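PDB 3IEE: putative exported protein from Bacteroides fragilis NCTC 9343, which is of unknown function but is probably an exported lipoprotein held at the cell envelope. Local coordinates for residues A[181-184]-A[185-189]; A[202-205]-A[206-210]. All coordinates share one frame; numbering follows the deposited sequence.

Contact 1 of 2, residues A[181-184]-A[185-189]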
loop_
_atom_site.group_PDB
_atom_site.type_symbol
_atom_site.label_atom_id
_atom_site.label_comp_id
_atom_site.label_asym_id
_atom_site.label_seq_id
_atom_site.Cartn_x
_atom_site.Cartn_y
_atom_site.Cartn_z
ATOM N N THR A 181 -5.886 6.243 1.612
ATOM C CA THR A 181 -5.053 7.215 0.958
ATOM C C THR A 181 -3.761 7.396 1.742
ATOM O O THR A 181 -2.668 7.492 1.128
ATOM C CB THR A 181 -5.771 8.589 0.739
ATOM O OG1 THR A 181 -7.086 8.397 0.171
ATOM C CG2 THR A 181 -4.974 9.473 -0.224
HETATM N N MSE A 182 -3.837 7.504 3.079
HETATM C CA MSE A 182 -2.617 7.600 3.909
HETATM C C MSE A 182 -1.697 6.391 3.708
HETATM O O MSE A 182 -0.474 6.551 3.573
HETATM C CB MSE A 182 -2.948 7.807 5.377
HETATM C CG MSE A 182 -3.524 9.225 5.632
HETATM SE SE MSE A 182 -3.708 9.571 7.549
HETATM C CE MSE A 182 -5.331 8.530 7.873
ATOM N N GLN A 183 -2.278 5.201 3.652
ATOM C CA GLN A 183 -1.462 3.990 3.451
ATOM C C GLN A 183 -0.801 3.997 2.076
ATOM O O GLN A 183 0.336 3.542 1.909
ATOM C CB GLN A 183 -2.315 2.729 3.678
ATOM C CG GLN A 183 -1.526 1.447 3.689
ATOM C CD GLN A 183 -0.524 1.400 4.828
ATOM O OE1 GLN A 183 -0.922 1.385 5.988
ATOM N NE2 GLN A 183 0.778 1.403 4.511
ATOM N N SER A 184 -1.517 4.501 1.082
ATOM C CA SER A 184 -0.962 4.608 -0.271
ATOM C C SER A 184 0.252 5.556 -0.280
ATOM O O SER A 184 1.284 5.340 -0.957
ATOM C CB SER A 184 -2.025 5.115 -1.241
ATOM O OG SER A 184 -1.506 5.004 -2.525
ATOM N N ILE A 185 0.117 6.660 0.466
ATOM C CA ILE A 185 1.209 7.625 0.561
ATOM C C ILE A 185 2.416 6.998 1.269
ATOM O O ILE A 185 3.592 7.143 0.827
ATOM C CB ILE A 185 0.756 8.909 1.316
ATOM C CG1 ILE A 185 -0.249 9.705 0.435
ATOM C CG2 ILE A 185 2.004 9.718 1.804
ATOM C CD1 ILE A 185 -1.086 10.784 1.147
ATOM N N LEU A 186 2.156 6.282 2.363
ATOM C CA LEU A 186 3.240 5.538 3.074
ATOM C C LEU A 186 3.981 4.563 2.138
ATOM O O LEU A 186 5.229 4.527 2.101
ATOM C CB LEU A 186 2.692 4.791 4.283
ATOM C CG LEU A 186 2.201 5.674 5.449
ATOM C CD1 LEU A 186 1.514 4.795 6.476
ATOM C CD2 LEU A 186 3.323 6.496 6.041
ATOM N N ASN A 187 3.217 3.792 1.393
ATOM C CA ASN A 187 3.787 2.799 0.456
ATOM C C ASN A 187 4.638 3.431 -0.647
ATOM O O ASN A 187 5.659 2.849 -1.078
ATOM C CB ASN A 187 2.691 1.891 -0.173
ATOM C CG ASN A 187 1.926 1.063 0.863
ATOM O OD1 ASN A 187 2.358 0.901 2.001
ATOM N ND2 ASN A 187 0.758 0.585 0.463
ATOM N N LEU A 188 4.245 4.621 -1.135
ATOM C CA LEU A 188 5.093 5.379 -2.085
ATOM C C LEU A 188 6.329 5.918 -1.407
ATOM O O LEU A 188 7.444 5.830 -1.947
ATOM C CB LEU A 188 4.347 6.552 -2.755
ATOM C CG LEU A 188 3.211 6.296 -3.749
ATOM C CD1 LEU A 188 2.281 7.541 -3.833
ATOM C CD2 LEU A 188 3.708 5.871 -5.143
ATOM N N TYR A 189 6.141 6.504 -0.221
ATOM C CA TYR A 189 7.257 7.114 0.506
ATOM C C TYR A 189 8.356 6.058 0.784
ATOM O O TYR A 189 9.532 6.367 0.787
ATOM C CB TYR A 189 6.810 7.839 1.787
ATOM C CG TYR A 189 8.008 8.480 2.438
ATOM C CD1 TYR A 189 8.626 9.606 1.869
ATOM C CD2 TYR A 189 8.632 7.899 3.529
ATOM C CE1 TYR A 189 9.795 10.143 2.430
ATOM C CE2 TYR A 189 9.789 8.414 4.054
ATOM C CZ TYR A 189 10.372 9.529 3.520
ATOM O OH TYR A 189 11.547 10.053 4.048
#

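Contact 2 of 2, residues A[202-205]-A[206-210]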
loop_
_atom_site.group_PDB
_atom_site.type_symbol
_atom_site.label_atom_id
_atom_site.label_comp_id
_atom_site.label_asym_id
_atom_site.label_seq_id
_atom_site.Cartn_x
_atom_site.Cartn_y
_atom_site.Cartn_z
ATOM N N LEU A 202 0.726 14.297 -5.503
ATOM C CA LEU A 202 -0.580 14.091 -6.098
ATOM C C LEU A 202 -1.490 13.416 -5.077
ATOM O O LEU A 202 -2.657 13.816 -4.873
ATOM C CB LEU A 202 -0.436 13.186 -7.327
ATOM C CG LEU A 202 -1.655 13.051 -8.226
ATOM C CD1 LEU A 202 -2.164 14.412 -8.732
ATOM C CD2 LEU A 202 -1.259 12.152 -9.399
ATOM N N LYS A 203 -0.968 12.398 -4.406
ATOM C CA LYS A 203 -1.772 11.690 -3.418
ATOM C C LYS A 203 -2.068 12.559 -2.173
ATOM O O LYS A 203 -3.143 12.435 -1.581
ATOM C CB LYS A 203 -1.119 10.377 -2.992
ATOM C CG LYS A 203 -1.006 9.347 -4.109
ATOM C CD LYS A 203 -2.344 8.863 -4.632
ATOM C CE LYS A 203 -2.952 7.745 -3.770
ATOM N NZ LYS A 203 -4.208 7.189 -4.375
ATOM N N VAL A 204 -1.130 13.423 -1.787
ATOM C CA VAL A 204 -1.371 14.402 -0.710
ATOM C C VAL A 204 -2.469 15.374 -1.108
ATOM O O VAL A 204 -3.366 15.738 -0.292
ATOM C CB VAL A 204 -0.094 15.143 -0.311
ATOM C CG1 VAL A 204 -0.453 16.324 0.602
ATOM C CG2 VAL A 204 0.905 14.162 0.326
ATOM N N ALA A 205 -2.504 15.743 -2.389
ATOM C CA ALA A 205 -3.574 16.609 -2.877
ATOM C C ALA A 205 -4.917 15.875 -2.857
ATOM O O ALA A 205 -5.945 16.470 -2.545
ATOM C CB ALA A 205 -3.225 17.125 -4.328
ATOM N N GLU A 206 -4.932 14.572 -3.147
ATOM C CA GLU A 206 -6.177 13.773 -3.031
ATOM C C GLU A 206 -6.623 13.719 -1.588
ATOM O O GLU A 206 -7.823 13.886 -1.280
ATOM C CB GLU A 206 -5.989 12.346 -3.513
ATOM C CG GLU A 206 -5.794 12.213 -5.004
ATOM C CD GLU A 206 -5.484 10.775 -5.427
ATOM O OE1 GLU A 206 -5.682 9.811 -4.618
ATOM O OE2 GLU A 206 -5.014 10.635 -6.592
ATOM N N LEU A 207 -5.668 13.444 -0.706
ATOM C CA LEU A 207 -5.970 13.382 0.725
ATOM C C LEU A 207 -6.559 14.710 1.201
ATOM O O LEU A 207 -7.516 14.753 1.989
ATOM C CB LEU A 207 -4.743 12.962 1.508
ATOM C CG LEU A 207 -4.978 12.719 3.019
ATOM C CD1 LEU A 207 -6.118 11.748 3.340
ATOM C CD2 LEU A 207 -3.659 12.271 3.647
ATOM N N THR A 208 -5.956 15.798 0.743
ATOM C CA THR A 208 -6.458 17.134 1.096
ATOM C C THR A 208 -7.919 17.358 0.631
ATOM O O THR A 208 -8.732 17.848 1.394
ATOM C CB THR A 208 -5.524 18.200 0.566
ATOM O OG1 THR A 208 -4.222 18.056 1.172
ATOM C CG2 THR A 208 -6.087 19.607 0.852
ATOM N N LYS A 209 -8.232 16.978 -0.623
ATOM C CA LYS A 209 -9.599 17.030 -1.112
ATOM C C LYS A 209 -10.537 16.184 -0.261
ATOM O O LYS A 209 -11.659 16.622 0.046
ATOM C CB LYS A 209 -9.688 16.563 -2.567
ATOM C CG LYS A 209 -9.097 17.533 -3.543
ATOM C CD LYS A 209 -9.013 16.898 -4.973
ATOM C CE LYS A 209 -7.650 17.210 -5.716
ATOM N NZ LYS A 209 -6.866 15.969 -6.235
ATOM N N GLN A 210 -10.097 14.972 0.129
ATOM C CA GLN A 210 -10.914 14.127 1.001
ATOM C C GLN A 210 -11.162 14.824 2.348
ATOM O O GLN A 210 -12.271 14.807 2.920
ATOM C CB GLN A 210 -10.240 12.740 1.180
ATOM C CG GLN A 210 -10.240 11.965 -0.142
ATOM C CD GLN A 210 -9.256 10.863 -0.229
ATOM O OE1 GLN A 210 -8.620 10.466 0.751
ATOM N NE2 GLN A 210 -9.077 10.380 -1.458
HETATM O O HOH W 1 -4.520 14.757 -6.863
#

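Contact 1 of 2, residues A[181-184]-A[185-189]
Q183 and N187 lie one helical turn apart, and their side-chain amides meet obliquely, with planes 33° apart. In one of two modelled conformers of Q183, its NE2 gives a hydrogen bond of 3.0 Å to N187 OD1, which may therefore not be held all the time. The acceptor lies close to the plane of the glutamine amide, whereas the donor stands above the plane of the asparagine amide and so misses its lone pairs. A folded chain makes this possible in that conformer: CG is anti to the backbone N (chi1 -172°), and a bend at chi2 then turns the amide along the helix toward N187. The asparagine side chain in turn lies against the carbonyl one turn back, N187 CG being 3.1 Å from Q183 O, while the backbone N187 N bonds to that same oxygen at 2.9 Å. A 1,2-ethanediol molecule, probably from the crystallisation liquor, rests near the Q183 side chain.

The setting is the last two turns of helix 169-189, in the DUF3829-like C-terminal region, where regular i to i+4 backbone bonds run from I185 N to T181 O through L188 N to S184 O. The buried faces carry mostly hydrocarbon, with two hydroxyls among it. CG1 of I185 sits 3.4 Å from T181 O, and its CD1 reaches out to CG2 of T181 at 4.3 Å, a loose methyl-to-methyl approach. L186 repeats the pattern, its CG lying 3.4 Å from M182 O. The hydroxyls find partners beyond this turn: S184 OG is hydrogen-bonded to Q145, and T181 OG1 to Q210 and to the carbonyl of K177. M182, a selenomethionine, extends instead toward F233, V237 and F240 of helix 224-247.

Contact 2 of 2, residues A[202-205]-A[206-210]
Two turns in the middle of helix 197-215 carry an i to i+3 salt bridge on one flank and a threonine folded back onto the backbone on another. K203 NZ meets E206 OE1 at 3.0 Å, approaching on the syn side of the carboxylate and 23° out of its plane. The lysine chain doubles over to get there, bent at both chi2 and chi3, so that its methylenes also run past the acid: K203 CD is 3.5 Å from E206 OE1. The glutamate, by contrast, is extended beyond CG, and the two side chains cross at a slant.

T208 shows how a hydroxyl can be satisfied within its own helix. With OG1 beside the backbone N (chi1 -62°), it donates to V204 O at 2.9 Å, from above the carbonyl plane. T208 N reaches the same oxygen at 2.8 Å from the opposite face, so V204 O takes two donors. K209, kinked at chi3 and chi4, curls back over the A205 carbonyl; its NZ donates to a water that in turn donates to L202 O, an oxygen already bonded to E206 N.

The neighbours divide the helix surface between them. K203 packs its aliphatic part on S184 and I185 of helix 169-189, with L207 on M182 beside it, while V204 and T208 face V244 and I241 of helix 224-247, which L207 also touches. L202 and K209 remain on the exposed side.

Overall arrangement
Followed from the N terminus, the chain completes contact 1 (181-189) at the end of helix 169-189, then turns back through a short connection into helix 197-215, where contact 2 (202-210) lies. The two are in series: neither nests within nor crosses the other, and each spans a single continuous piece of helix, closing no loop. The centres of contact 1 and contact 2 are about 11 Å apart, and the two touch directly, one polar and several apolar side-chain contacts joining the facing sides of the antiparallel helices. Together they join two consecutive helices of the DUF3829-like region, both of which also pack on helix 224-247.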